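Local coordinates for protein halorhodopsin (Halobacterium salinarum, PDB 2JAF) that probably works as a light-driven chloride pump of the membrane, using a covalently bound retinal as its chromophore, at residues Ala27-Ser32 with Arg103-Arg108; Val204-Gly209 with Val239-Val244; Arg251-Ala254 with Thr259-Val262. The protein carries 2 engineered substitutions. All coordinates share one frame; numbering follows the deposited sequence.

Contact 1: residues Ala27-Ser32 with Arg103-Arg108; sequences ALLSSS and RSQWGR. With PLM (palmitic acid), chain E.
Arg-103 makes the first touch, setting the bend of its chain against Leu-29 in the opening turns of helix 27-50. With CG anti to the backbone N (chi1 178°) the chain runs out straight to CD, then turns there, which brings one face of the guanidinium under Leu-29. CD2 of Leu-29 lies over that face, 3.7 Å from CD of Arg-103. The methyl thus meets the flat side, while NH2 is used elsewhere, bonding to the carbonyl oxygen of Val-23. Beyond Ser-104, an inverse gamma turn pivots on Gln-105 as strand 101-104 gives way to helix 106-127. The extended side chain of Gln-105 carries NE2 to within 3.7 Å of Leu-29 CD1, so the two methyls of one leucine are shared between Arg-103 and Gln-105. The same amide receives the N-H of Arg-108: NE to Gln-105 OE1 is 2.8 Å and almost dead straight at 179°. OE1 lies in the guanidinium plane, yet the donor stands 49° above the amide's own carbonyl plane. Trp-106 has a palmitic acid over one ring face, NE1 being 3.5 Å from PLM C2. Arg-108 finishes the segment, its NH1 on the hydroxyl of Tyr-77 and its NH2 on Ser-231 OG. That serine also bonds Gln-105 NE2 and Ser-32 OG, whose proton goes to Leu-29 O at 2.6 Å, so buried polar groups from three helices are joined around it. The whole is characteristic of the seven-helix microbial rhodopsin fold, where a hairpin leads into the third helix; Arg-108 probably corresponds to the arginine conserved on that helix, as in bacteriorhodopsin.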
ATOM      1  N   ALA A  27      24.609   5.458  24.153  1.00 31.09           N
ATOM      2  CA  ALA A  27      24.807   6.726  23.452  1.00 31.75           C
ATOM      3  C   ALA A  27      25.109   6.546  21.971  1.00 31.35           C
ATOM      4  O   ALA A  27      24.647   7.326  21.139  1.00 30.90           O
ATOM      5  CB  ALA A  27      25.924   7.523  24.117  1.00 32.31           C
ATOM      6  N   LEU A  28      25.892   5.524  21.644  1.00 31.74           N
ATOM      7  CA  LEU A  28      26.238   5.257  20.254  1.00 30.56           C
ATOM      8  C   LEU A  28      24.949   5.031  19.468  1.00 29.60           C
ATOM      9  O   LEU A  28      24.731   5.630  18.417  1.00 30.35           O
ATOM     10  CB  LEU A  28      27.143   4.021  20.160  1.00 32.71           C
ATOM     11  CG  LEU A  28      27.621   3.595  18.767  1.00 33.87           C
ATOM     12  CD1 LEU A  28      28.383   4.736  18.105  1.00 33.62           C
ATOM     13  CD2 LEU A  28      28.509   2.361  18.884  1.00 35.08           C
ATOM     14  N   LEU A  29      24.092   4.166  19.992  1.00 27.90           N
ATOM     15  CA  LEU A  29      22.819   3.861  19.352  1.00 27.01           C
ATOM     16  C   LEU A  29      21.885   5.079  19.306  1.00 27.38           C
ATOM     17  O   LEU A  29      21.353   5.431  18.249  1.00 25.79           O
ATOM     18  CB  LEU A  29      22.135   2.715  20.103  1.00 26.41           C
ATOM     19  CG  LEU A  29      20.814   2.158  19.566  1.00 26.33           C
ATOM     20  CD1 LEU A  29      21.008   1.569  18.159  1.00 26.66           C
ATOM     21  CD2 LEU A  29      20.322   1.083  20.524  1.00 23.88           C
ATOM     22  N   SER A  30      21.688   5.721  20.453  1.00 27.15           N
ATOM     23  CA  SER A  30      20.811   6.883  20.537  1.00 26.80           C
ATOM     24  C   SER A  30      21.197   8.007  19.580  1.00 25.60           C
ATOM     25  O   SER A  30      20.339   8.565  18.894  1.00 24.46           O
ATOM     26  CB  SER A  30      20.790   7.428  21.967  1.00 27.68           C
ATOM     27  OG  SER A  30      20.259   6.464  22.854  1.00 32.42           O
ATOM     28  N   SER A  31      22.483   8.338  19.535  1.00 25.26           N
ATOM     29  CA  SER A  31      22.946   9.416  18.665  1.00 25.95           C
ATOM     30  C   SER A  31      22.673   9.162  17.181  1.00 24.48           C
ATOM     31  O   SER A  31      22.364  10.095  16.441  1.00 25.47           O
ATOM     32  CB  SER A  31      24.443   9.682  18.892  1.00 26.80           C
ATOM     33  OG  SER A  31      25.220   8.503  18.742  1.00 27.40           O
ATOM     34  N   SER A  32      22.773   7.908  16.752  1.00 24.92           N
ATOM     35  CA  SER A  32      22.537   7.563  15.352  1.00 22.86           C
ATOM     36  C   SER A  32      21.102   7.879  14.931  1.00 22.92           C
ATOM     37  O   SER A  32      20.811   8.023  13.741  1.00 23.60           O
ATOM     38  CB  SER A  32      22.822   6.075  15.111  1.00 24.17           C
ATOM     39  OG  SER A  32      21.823   5.259  15.698  1.00 22.17           O
ATOM     40  N   ARG A 103      18.394  -6.738  19.093  1.00 26.99           N
ATOM     41  CA  ARG A 103      17.565  -5.571  18.834  1.00 26.89           C
ATOM     42  C   ARG A 103      17.395  -5.369  17.331  1.00 27.78           C
ATOM     43  O   ARG A 103      18.376  -5.179  16.603  1.00 29.82           O
ATOM     44  CB  ARG A 103      18.222  -4.340  19.472  1.00 29.72           C
ATOM     45  CG  ARG A 103      17.500  -3.026  19.251  1.00 29.96           C
ATOM     46  CD  ARG A 103      18.292  -1.885  19.882  1.00 28.74           C
ATOM     47  NE  ARG A 103      18.209  -1.905  21.338  1.00 30.41           N
ATOM     48  CZ  ARG A 103      17.339  -1.192  22.044  1.00 30.08           C
ATOM     49  NH1 ARG A 103      16.475  -0.393  21.428  1.00 30.20           N
ATOM     50  NH2 ARG A 103      17.333  -1.276  23.367  1.00 31.09           N
ATOM     51  N   SER A 104      16.146  -5.406  16.870  1.00 25.92           N
ATOM     52  CA  SER A 104      15.839  -5.231  15.453  1.00 25.08           C
ATOM     53  C   SER A 104      15.101  -3.923  15.187  1.00 23.94           C
ATOM     54  O   SER A 104      13.981  -3.731  15.651  1.00 24.95           O
ATOM     55  CB  SER A 104      14.986  -6.400  14.950  1.00 26.26           C
ATOM     56  OG  SER A 104      14.577  -6.189  13.608  1.00 25.92           O
ATOM     57  N   GLN A 105      15.738  -3.025  14.444  1.00 22.58           N
ATOM     58  CA  GLN A 105      15.126  -1.743  14.103  1.00 23.54           C
ATOM     59  C   GLN A 105      14.260  -1.997  12.877  1.00 23.43           C
ATOM     60  O   GLN A 105      14.510  -1.455  11.799  1.00 23.31           O
ATOM     61  CB  GLN A 105      16.208  -0.702  13.780  1.00 24.72           C
ATOM     62  CG  GLN A 105      17.204  -0.455  14.910  1.00 25.59           C
ATOM     63  CD  GLN A 105      18.201   0.654  14.592  1.00 27.11           C
ATOM     64  OE1 GLN A 105      18.780   0.694  13.506  1.00 27.89           O
ATOM     65  NE2 GLN A 105      18.415   1.549  15.550  1.00 25.32           N
ATOM     66  N   TRP A 106      13.237  -2.828  13.047  1.00 24.53           N
ATOM     67  CA  TRP A 106      12.360  -3.179  11.939  1.00 23.56           C
ATOM     68  C   TRP A 106      11.559  -2.018  11.364  1.00 22.98           C
ATOM     69  O   TRP A 106      11.028  -2.113  10.257  1.00 22.08           O
ATOM     70  CB  TRP A 106      11.422  -4.330  12.328  1.00 22.63           C
ATOM     71  CG  TRP A 106      10.484  -4.063  13.461  1.00 24.99           C
ATOM     72  CD1 TRP A 106      10.657  -4.414  14.773  1.00 25.83           C
ATOM     73  CD2 TRP A 106       9.192  -3.452  13.377  1.00 24.97           C
ATOM     74  NE1 TRP A 106       9.551  -4.065  15.504  1.00 25.25           N
ATOM     75  CE2 TRP A 106       8.635  -3.471  14.674  1.00 25.80           C
ATOM     76  CE3 TRP A 106       8.449  -2.889  12.330  1.00 26.49           C
ATOM     77  CZ2 TRP A 106       7.369  -2.951  14.955  1.00 25.36           C
ATOM     78  CZ3 TRP A 106       7.190  -2.370  12.610  1.00 25.96           C
ATOM     79  CH2 TRP A 106       6.664  -2.407  13.914  1.00 27.87           C
ATOM     80  N   GLY A 107      11.475  -0.922  12.113  1.00 23.00           N
ATOM     81  CA  GLY A 107      10.762   0.234  11.611  1.00 22.11           C
ATOM     82  C   GLY A 107      11.487   0.811  10.404  1.00 24.38           C
ATOM     83  O   GLY A 107      10.880   1.473   9.564  1.00 22.08           O
ATOM     84  N   ARG A 108      12.791   0.575  10.303  1.00 22.43           N
ATOM     85  CA  ARG A 108      13.514   1.091   9.143  1.00 23.16           C
ATOM     86  C   ARG A 108      12.980   0.405   7.893  1.00 23.38           C
ATOM     87  O   ARG A 108      12.615   1.055   6.913  1.00 25.32           O
ATOM     88  CB  ARG A 108      15.016   0.813   9.252  1.00 20.28           C
ATOM     89  CG  ARG A 108      15.787   1.666  10.242  1.00 22.63           C
ATOM     90  CD  ARG A 108      17.285   1.353  10.137  1.00 19.32           C
ATOM     91  NE  ARG A 108      18.109   2.063  11.109  1.00 20.82           N
ATOM     92  CZ  ARG A 108      18.559   3.310  10.964  1.00 19.85           C
ATOM     93  NH1 ARG A 108      18.265   4.016   9.873  1.00 19.02           N
ATOM     94  NH2 ARG A 108      19.323   3.839  11.904  1.00 19.23           N
TER
HETATM   95  C1  PLM E 701       7.537  -7.459  16.331  1.00 64.98           C
HETATM   96  O1  PLM E 701       7.596  -6.719  17.332  1.00 66.19           O
HETATM   97  O2  PLM E 701       7.563  -8.706  16.417  1.00 65.91           O
HETATM   98  C2  PLM E 701       7.432  -6.791  14.969  1.00 64.58           C
HETATM   99  C3  PLM E 701       6.116  -6.899  14.203  1.00 63.45           C
HETATM  100  C4  PLM E 701       6.276  -6.112  12.905  1.00 63.12           C
HETATM  101  C5  PLM E 701       5.064  -6.089  11.990  1.00 63.30           C
HETATM  102  C6  PLM E 701       4.059  -5.017  12.362  1.00 64.16           C
HETATM  103  C7  PLM E 701       3.869  -3.976  11.274  1.00 64.16           C
HETATM  104  C8  PLM E 701       2.850  -2.933  11.681  1.00 64.29           C
HETATM  105  C9  PLM E 701       2.662  -1.916  10.564  1.00 63.79           C
HETATM  106  CA  PLM E 701       1.646  -0.848  10.923  1.00 64.41           C
HETATM  107  CB  PLM E 701       1.187   0.112   9.834  1.00 64.26           C
HETATM  108  CC  PLM E 701       0.493  -0.515   8.636  1.00 64.87           C
HETATM  109  CD  PLM E 701       0.046   0.560   7.666  1.00 64.93           C
HETATM  110  CE  PLM E 701      -0.652  -0.063   6.458  1.00 64.88           C
HETATM  111  CF  PLM E 701      -0.196   0.688   5.213  1.00 64.95           C
HETATM  112  CG  PLM E 701      -0.836   0.118   3.957  1.00 65.31           C

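Contact 2: residues Val204-Gly209 with Val239-Val244; sequences VVLWLG and VFAKYV. With RET (retinal), chain G.
The indole of Trp-207, which meets Ala-241 across the contact, has retinal on one face: the methyl C20 sits 3.5 Å above the ring plane, offset toward the rim on the NE1-CE2 side. At the edge, in the ring plane, a water accepts the N-H, 2.9 Å from NE1 of Trp-207. The same water donates to the carbonyl oxygen of Ala-241 at 2.6 Å, so it bridges the two helices. Ala-241 CB approaches the ring obliquely, 4.5 Å from CD1 of Trp-207. CG of Trp-207 is anti to the carbonyl carbon (chi1 -75°), which sends the indole across the polyene, and Phe-172 and Ile-119 also touch it.

Leu-206 supplies the apolar half. Its CB packs 4.1 Å from Ala-241 CB, while CD1 reaches over to Phe-240 CB at 3.8 Å; the phenyl ring leads off to the surface, where it may face lipid. The short segment axes come within 9.7 Å, their N-to-C directions 129° apart.

A wider pi-type turn, with Val-244 N bonded to Val-239 O, distorts the second helix, consistent with the Ala-241 carbonyl being available to the water. Were an alanine to stand at Trp-207, the C20 methyl would probably lose its flat cover and the water its indole donor. Lys-242 NZ is joined to retinal C15 at 1.3 Å, the Schiff base linkage. This is the chromophore site of the microbial rhodopsins: retinal-bearing lysine beside a pi-type turn in the last transmembrane helix, tryptophan over the polyene, and a water joining that tryptophan to the lysine's helix.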
ATOM      1  N   VAL A 204      22.252   3.713  -7.378  1.00 21.65           N
ATOM      2  CA  VAL A 204      22.839   2.376  -7.464  1.00 21.87           C
ATOM      3  C   VAL A 204      23.898   2.132  -6.394  1.00 20.67           C
ATOM      4  O   VAL A 204      23.854   1.128  -5.688  1.00 21.66           O
ATOM      5  CB  VAL A 204      23.465   2.112  -8.852  1.00 22.56           C
ATOM      6  CG1 VAL A 204      24.153   0.739  -8.860  1.00 23.47           C
ATOM      7  CG2 VAL A 204      22.385   2.157  -9.934  1.00 23.15           C
ATOM      8  N   VAL A 205      24.850   3.048  -6.267  1.00 21.15           N
ATOM      9  CA  VAL A 205      25.909   2.874  -5.280  1.00 19.69           C
ATOM     10  C   VAL A 205      25.414   2.933  -3.835  1.00 19.78           C
ATOM     11  O   VAL A 205      25.733   2.057  -3.026  1.00 19.95           O
ATOM     12  CB  VAL A 205      27.026   3.927  -5.480  1.00 20.07           C
ATOM     13  CG1 VAL A 205      28.093   3.774  -4.407  1.00 21.07           C
ATOM     14  CG2 VAL A 205      27.647   3.748  -6.856  1.00 19.72           C
ATOM     15  N   LEU A 206      24.636   3.953  -3.503  1.00 17.76           N
ATOM     16  CA  LEU A 206      24.160   4.076  -2.129  1.00 18.03           C
ATOM     17  C   LEU A 206      23.150   2.987  -1.754  1.00 18.87           C
ATOM     18  O   LEU A 206      23.216   2.440  -0.652  1.00 19.31           O
ATOM     19  CB  LEU A 206      23.559   5.461  -1.907  1.00 19.60           C
ATOM     20  CG  LEU A 206      24.560   6.599  -2.152  1.00 22.78           C
ATOM     21  CD1 LEU A 206      23.851   7.939  -2.049  1.00 24.63           C
ATOM     22  CD2 LEU A 206      25.695   6.518  -1.141  1.00 26.92           C
ATOM     23  N   TRP A 207      22.226   2.663  -2.658  1.00 17.96           N
ATOM     24  CA  TRP A 207      21.239   1.630  -2.345  1.00 18.66           C
ATOM     25  C   TRP A 207      21.896   0.266  -2.115  1.00 19.40           C
ATOM     26  O   TRP A 207      21.395  -0.548  -1.331  1.00 19.41           O
ATOM     27  CB  TRP A 207      20.165   1.553  -3.445  1.00 18.66           C
ATOM     28  CG  TRP A 207      19.160   2.697  -3.389  1.00 18.99           C
ATOM     29  CD1 TRP A 207      19.433   4.022  -3.159  1.00 17.07           C
ATOM     30  CD2 TRP A 207      17.750   2.625  -3.676  1.00 18.42           C
ATOM     31  NE1 TRP A 207      18.287   4.772  -3.294  1.00 17.82           N
ATOM     32  CE2 TRP A 207      17.242   3.942  -3.611  1.00 17.96           C
ATOM     33  CE3 TRP A 207      16.873   1.574  -3.988  1.00 19.45           C
ATOM     34  CZ2 TRP A 207      15.892   4.241  -3.846  1.00 19.58           C
ATOM     35  CZ3 TRP A 207      15.527   1.870  -4.223  1.00 20.79           C
ATOM     36  CH2 TRP A 207      15.053   3.194  -4.151  1.00 20.73           C
ATOM     37  N   LEU A 208      23.019   0.013  -2.783  1.00 19.26           N
ATOM     38  CA  LEU A 208      23.729  -1.250  -2.594  1.00 18.97           C
ATOM     39  C   LEU A 208      24.299  -1.333  -1.179  1.00 19.17           C
ATOM     40  O   LEU A 208      24.548  -2.426  -0.660  1.00 19.95           O
ATOM     41  CB  LEU A 208      24.862  -1.383  -3.620  1.00 19.87           C
ATOM     42  CG  LEU A 208      24.465  -1.865  -5.014  1.00 20.40           C
ATOM     43  CD1 LEU A 208      25.593  -1.628  -6.005  1.00 20.68           C
ATOM     44  CD2 LEU A 208      24.127  -3.348  -4.936  1.00 22.04           C
ATOM     45  N   GLY A 209      24.510  -0.180  -0.549  1.00 17.32           N
ATOM     46  CA  GLY A 209      25.040  -0.179   0.801  1.00 17.80           C
ATOM     47  C   GLY A 209      24.095  -0.807   1.820  1.00 18.71           C
ATOM     48  O   GLY A 209      24.542  -1.419   2.792  1.00 17.94           O
ATOM     49  N   VAL A 239      21.586   9.688   5.117  1.00 20.54           N
ATOM     50  CA  VAL A 239      21.992  11.075   4.917  1.00 20.34           C
ATOM     51  C   VAL A 239      22.274  11.341   3.446  1.00 19.52           C
ATOM     52  O   VAL A 239      21.828  12.343   2.895  1.00 20.37           O
ATOM     53  CB  VAL A 239      23.251  11.434   5.750  1.00 22.35           C
ATOM     54  CG1 VAL A 239      23.781  12.801   5.323  1.00 22.93           C
ATOM     55  CG2 VAL A 239      22.907  11.459   7.238  1.00 19.21           C
ATOM     56  N   PHE A 240      22.991  10.428   2.802  1.00 20.12           N
ATOM     57  CA  PHE A 240      23.323  10.598   1.391  1.00 21.04           C
ATOM     58  C   PHE A 240      22.234  10.146   0.421  1.00 22.16           C
ATOM     59  O   PHE A 240      21.928  10.848  -0.547  1.00 22.08           O
ATOM     60  CB  PHE A 240      24.643   9.875   1.084  1.00 22.06           C
ATOM     61  CG  PHE A 240      25.838  10.520   1.730  1.00 24.05           C
ATOM     62  CD1 PHE A 240      26.399  11.673   1.186  1.00 25.48           C
ATOM     63  CD2 PHE A 240      26.344  10.032   2.932  1.00 23.83           C
ATOM     64  CE1 PHE A 240      27.439  12.335   1.835  1.00 26.86           C
ATOM     65  CE2 PHE A 240      27.386  10.689   3.591  1.00 23.37           C
ATOM     66  CZ  PHE A 240      27.933  11.843   3.042  1.00 26.21           C
ATOM     67  N   ALA A 241      21.633   8.987   0.677  1.00 21.03           N
ATOM     68  CA  ALA A 241      20.604   8.479  -0.226  1.00 20.52           C
ATOM     69  C   ALA A 241      19.314   9.287  -0.187  1.00 20.54           C
ATOM     70  O   ALA A 241      18.518   9.236  -1.128  1.00 21.21           O
ATOM     71  CB  ALA A 241      20.315   7.009   0.074  1.00 22.00           C
ATOM     72  N   LYS A 242      19.094  10.019   0.900  1.00 20.81           N
ATOM     73  CA  LYS A 242      17.886  10.837   1.014  1.00 22.51           C
ATOM     74  C   LYS A 242      18.111  12.346   1.002  1.00 22.50           C
ATOM     75  O   LYS A 242      17.680  13.041   0.080  1.00 22.77           O
ATOM     76  CB  LYS A 242      17.110  10.502   2.292  1.00 19.97           C
ATOM     77  CG  LYS A 242      16.360   9.192   2.263  1.00 24.68           C
ATOM     78  CD  LYS A 242      15.610   9.006   3.577  1.00 25.23           C
ATOM     79  CE  LYS A 242      14.662   7.823   3.548  1.00 26.81           C
ATOM     80  NZ  LYS A 242      15.356   6.552   3.398  1.00 25.56           N
ATOM     81  N   TYR A 243      18.776  12.854   2.035  1.00 21.57           N
ATOM     82  CA  TYR A 243      18.968  14.292   2.146  1.00 22.14           C
ATOM     83  C   TYR A 243      19.859  14.888   1.066  1.00 22.75           C
ATOM     84  O   TYR A 243      19.439  15.819   0.378  1.00 23.81           O
ATOM     85  CB  TYR A 243      19.490  14.660   3.545  1.00 20.79           C
ATOM     86  CG  TYR A 243      18.806  13.913   4.679  1.00 20.23           C
ATOM     87  CD1 TYR A 243      17.459  13.553   4.598  1.00 24.10           C
ATOM     88  CD2 TYR A 243      19.528  13.512   5.804  1.00 21.34           C
ATOM     89  CE1 TYR A 243      16.848  12.792   5.606  1.00 23.60           C
ATOM     90  CE2 TYR A 243      18.931  12.757   6.816  1.00 24.14           C
ATOM     91  CZ  TYR A 243      17.596  12.395   6.706  1.00 24.16           C
ATOM     92  OH  TYR A 243      17.032  11.584   7.663  1.00 24.82           O
ATOM     93  N   VAL A 244      21.075  14.364   0.909  1.00 22.63           N
ATOM     94  CA  VAL A 244      21.982  14.890  -0.107  1.00 22.01           C
ATOM     95  C   VAL A 244      21.399  14.638  -1.488  1.00 21.65           C
ATOM     96  O   VAL A 244      21.406  15.525  -2.347  1.00 22.92           O
ATOM     97  CB  VAL A 244      23.404  14.255   0.007  1.00 23.16           C
ATOM     98  CG1 VAL A 244      24.276  14.685  -1.175  1.00 25.83           C
ATOM     99  CG2 VAL A 244      24.067  14.710   1.302  1.00 20.77           C
TER
HETATM  100  C1  RET G 900      17.503  -5.085   2.535  1.00 22.24           C
HETATM  101  C2  RET G 900      17.756  -6.615   2.938  1.00 21.40           C
HETATM  102  C3  RET G 900      17.358  -7.680   1.887  1.00 21.35           C
HETATM  103  C4  RET G 900      18.158  -7.453   0.523  1.00 21.32           C
HETATM  104  C5  RET G 900      18.107  -5.976  -0.039  1.00 20.60           C
HETATM  105  C6  RET G 900      17.797  -4.793   0.918  1.00 22.02           C
HETATM  106  C7  RET G 900      17.658  -3.426   0.309  1.00 21.02           C
HETATM  107  C8  RET G 900      17.280  -2.225   0.824  1.00 18.79           C
HETATM  108  C9  RET G 900      17.430  -0.960   0.155  1.00 19.79           C
HETATM  109  C10 RET G 900      17.061   0.078   1.013  1.00 20.94           C
HETATM  110  C11 RET G 900      17.117   1.414   0.679  1.00 20.52           C
HETATM  111  C12 RET G 900      16.782   2.383   1.638  1.00 20.10           C
HETATM  112  C13 RET G 900      16.736   3.809   1.353  1.00 21.77           C
HETATM  113  C14 RET G 900      16.315   4.576   2.478  1.00 22.82           C
HETATM  114  C15 RET G 900      15.978   5.908   2.450  1.00 24.48           C
HETATM  115  C16 RET G 900      15.993  -4.845   2.904  1.00 21.85           C
HETATM  116  C17 RET G 900      18.467  -4.220   3.500  1.00 21.17           C
HETATM  117  C18 RET G 900      18.395  -5.831  -1.525  1.00 21.23           C
HETATM  118  C19 RET G 900      18.113  -0.831  -1.320  1.00 21.06           C
HETATM  119  C20 RET G 900      17.144   4.400  -0.010  1.00 21.97           C
HETATM  120  O   HOH W   1      18.571   7.693  -3.237  1.00 21.89           O

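Contact 3: residues Arg251-Ala254 with Thr259-Val262; sequences RWVA and TVAV
Trp-252 swings its CG anti to the backbone N (chi1 -171°), and chi2 near 88° stands the indole so that its six-membered ring leads toward Val-260. On the other side, chi1 of -64° places Val-260 CG1 anti to its carbonyl carbon, aimed at the indole, and leaves CG2 between the backbone N and that carbonyl for Val-253. The closest approach is Trp-252 CZ3 to Val-260 CG1, 3.6 Å. This methyl comes in at the ring edge, near its plane, rather than over a face. Thr-259 CG2 does the same more loosely, 4.3 Å from CH2 of Trp-252. Beside the ring, Val-253 CG1 meets Val-260 CG2 at 4.3 Å, so Val-260 uses both its methyls, CG1 on the indole and CG2 on Val-253, and the contact is wholly apolar.

Leu-126 of helix 106-127 touches Trp-252, Val-253 and Val-260 alike, and Pro-59 adds to the two valines. In the turn between the segments Asn-256 ND2 bonds to Trp-252 O. The short helix 257-261 folds back, after a tight turn, on the end of the long, retinal-bearing last transmembrane helix of the seven-helix bundle.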
ATOM      1  N   ARG A 251      17.969  21.153  -6.370  1.00 28.56           N
ATOM      2  CA  ARG A 251      18.783  22.277  -6.819  1.00 28.11           C
ATOM      3  C   ARG A 251      18.832  22.337  -8.340  1.00 28.51           C
ATOM      4  O   ARG A 251      18.782  23.419  -8.923  1.00 25.43           O
ATOM      5  CB  ARG A 251      20.208  22.171  -6.262  1.00 29.38           C
ATOM      6  CG  ARG A 251      21.117  23.336  -6.659  1.00 32.27           C
ATOM      7  CD  ARG A 251      22.527  23.204  -6.086  1.00 35.32           C
ATOM      8  NE  ARG A 251      23.204  22.000  -6.562  1.00 38.47           N
ATOM      9  CZ  ARG A 251      24.429  21.628  -6.196  1.00 40.04           C
ATOM     10  NH1 ARG A 251      25.129  22.369  -5.345  1.00 40.92           N
ATOM     11  NH2 ARG A 251      24.949  20.504  -6.673  1.00 39.27           N
ATOM     12  N   TRP A 252      18.931  21.174  -8.979  1.00 25.67           N
ATOM     13  CA  TRP A 252      18.990  21.123 -10.434  1.00 28.33           C
ATOM     14  C   TRP A 252      17.658  21.582 -11.015  1.00 29.06           C
ATOM     15  O   TRP A 252      17.621  22.378 -11.953  1.00 29.66           O
ATOM     16  CB  TRP A 252      19.293  19.704 -10.924  1.00 27.13           C
ATOM     17  CG  TRP A 252      19.582  19.652 -12.404  1.00 27.55           C
ATOM     18  CD1 TRP A 252      20.797  19.813 -13.011  1.00 27.28           C
ATOM     19  CD2 TRP A 252      18.624  19.505 -13.457  1.00 26.69           C
ATOM     20  NE1 TRP A 252      20.653  19.778 -14.381  1.00 27.33           N
ATOM     21  CE2 TRP A 252      19.330  19.591 -14.681  1.00 27.13           C
ATOM     22  CE3 TRP A 252      17.236  19.314 -13.488  1.00 26.62           C
ATOM     23  CZ2 TRP A 252      18.692  19.492 -15.923  1.00 25.77           C
ATOM     24  CZ3 TRP A 252      16.601  19.217 -14.727  1.00 26.66           C
ATOM     25  CH2 TRP A 252      17.333  19.307 -15.925  1.00 25.83           C
ATOM     26  N   VAL A 253      16.565  21.070 -10.456  1.00 29.18           N
ATOM     27  CA  VAL A 253      15.234  21.436 -10.921  1.00 30.11           C
ATOM     28  C   VAL A 253      15.007  22.946 -10.833  1.00 31.90           C
ATOM     29  O   VAL A 253      14.418  23.543 -11.736  1.00 30.61           O
ATOM     30  CB  VAL A 253      14.141  20.699 -10.106  1.00 31.04           C
ATOM     31  CG1 VAL A 253      12.761  21.236 -10.460  1.00 31.55           C
ATOM     32  CG2 VAL A 253      14.203  19.203 -10.399  1.00 29.38           C
ATOM     33  N   ALA A 254      15.483  23.563  -9.757  1.00 32.56           N
ATOM     34  CA  ALA A 254      15.315  25.005  -9.574  1.00 35.16           C
ATOM     35  C   ALA A 254      16.073  25.808 -10.628  1.00 37.07           C
ATOM     36  O   ALA A 254      15.616  26.870 -11.061  1.00 37.11           O
ATOM     37  CB  ALA A 254      15.774  25.414  -8.177  1.00 34.21           C
ATOM     38  N   THR A 259      13.432  23.317 -18.775  1.00 50.63           N
ATOM     39  CA  THR A 259      13.594  21.952 -19.262  1.00 51.41           C
ATOM     40  C   THR A 259      12.593  20.966 -18.663  1.00 52.20           C
ATOM     41  O   THR A 259      12.039  20.129 -19.377  1.00 52.38           O
ATOM     42  CB  THR A 259      15.026  21.443 -18.992  1.00 51.33           C
ATOM     43  OG1 THR A 259      15.972  22.342 -19.588  1.00 50.72           O
ATOM     44  CG2 THR A 259      15.219  20.055 -19.584  1.00 50.55           C
ATOM     45  N   VAL A 260      12.354  21.061 -17.360  1.00 53.17           N
ATOM     46  CA  VAL A 260      11.418  20.154 -16.706  1.00 54.95           C
ATOM     47  C   VAL A 260       9.962  20.525 -16.971  1.00 56.62           C
ATOM     48  O   VAL A 260       9.100  19.651 -17.077  1.00 57.10           O
ATOM     49  CB  VAL A 260      11.652  20.109 -15.180  1.00 54.50           C
ATOM     50  CG1 VAL A 260      13.026  19.534 -14.885  1.00 55.01           C
ATOM     51  CG2 VAL A 260      11.530  21.499 -14.592  1.00 54.86           C
ATOM     52  N   ALA A 261       9.691  21.822 -17.086  1.00 58.21           N
ATOM     53  CA  ALA A 261       8.334  22.297 -17.336  1.00 60.50           C
ATOM     54  C   ALA A 261       7.863  21.941 -18.741  1.00 61.72           C
ATOM     55  O   ALA A 261       6.690  21.630 -18.948  1.00 62.59           O
ATOM     56  CB  ALA A 261       8.260  23.808 -17.126  1.00 60.34           C
ATOM     57  N   VAL A 262       8.780  21.984 -19.703  1.00 63.34           N
ATOM     58  CA  VAL A 262       8.449  21.671 -21.091  1.00 64.81           C
ATOM     59  C   VAL A 262       8.249  20.178 -21.333  1.00 65.80           C
ATOM     60  O   VAL A 262       8.220  19.728 -22.479  1.00 66.15           O
ATOM     61  CB  VAL A 262       9.546  22.177 -22.055  1.00 64.71           C
ATOM     62  CG1 VAL A 262       9.657  23.693 -21.969  1.00 64.79           C
ATOM     63  CG2 VAL A 262      10.875  21.522 -21.719  1.00 63.91           C
TER

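Overall arrangement
From the N terminus, contact 1 comes first: it ties helix 27-50 to the junction of the two-stranded hairpin with helix 106-127, closing a 70-residue loop that includes helix 58-82. Contact 2 then joins helices 193-216 and 227-255 across a 29-residue connection, near the middle of the bundle. Contact 3, with four residues between its segments, folds the chain's last short helix onto helix 227-255, which it shares with contact 2. The three follow in series; none encloses or crosses another. Contacts 1 and 3 lie on opposite sides of the chain's centre, their own centres about 37 Å apart, with contact 2 marking the retinal level between them.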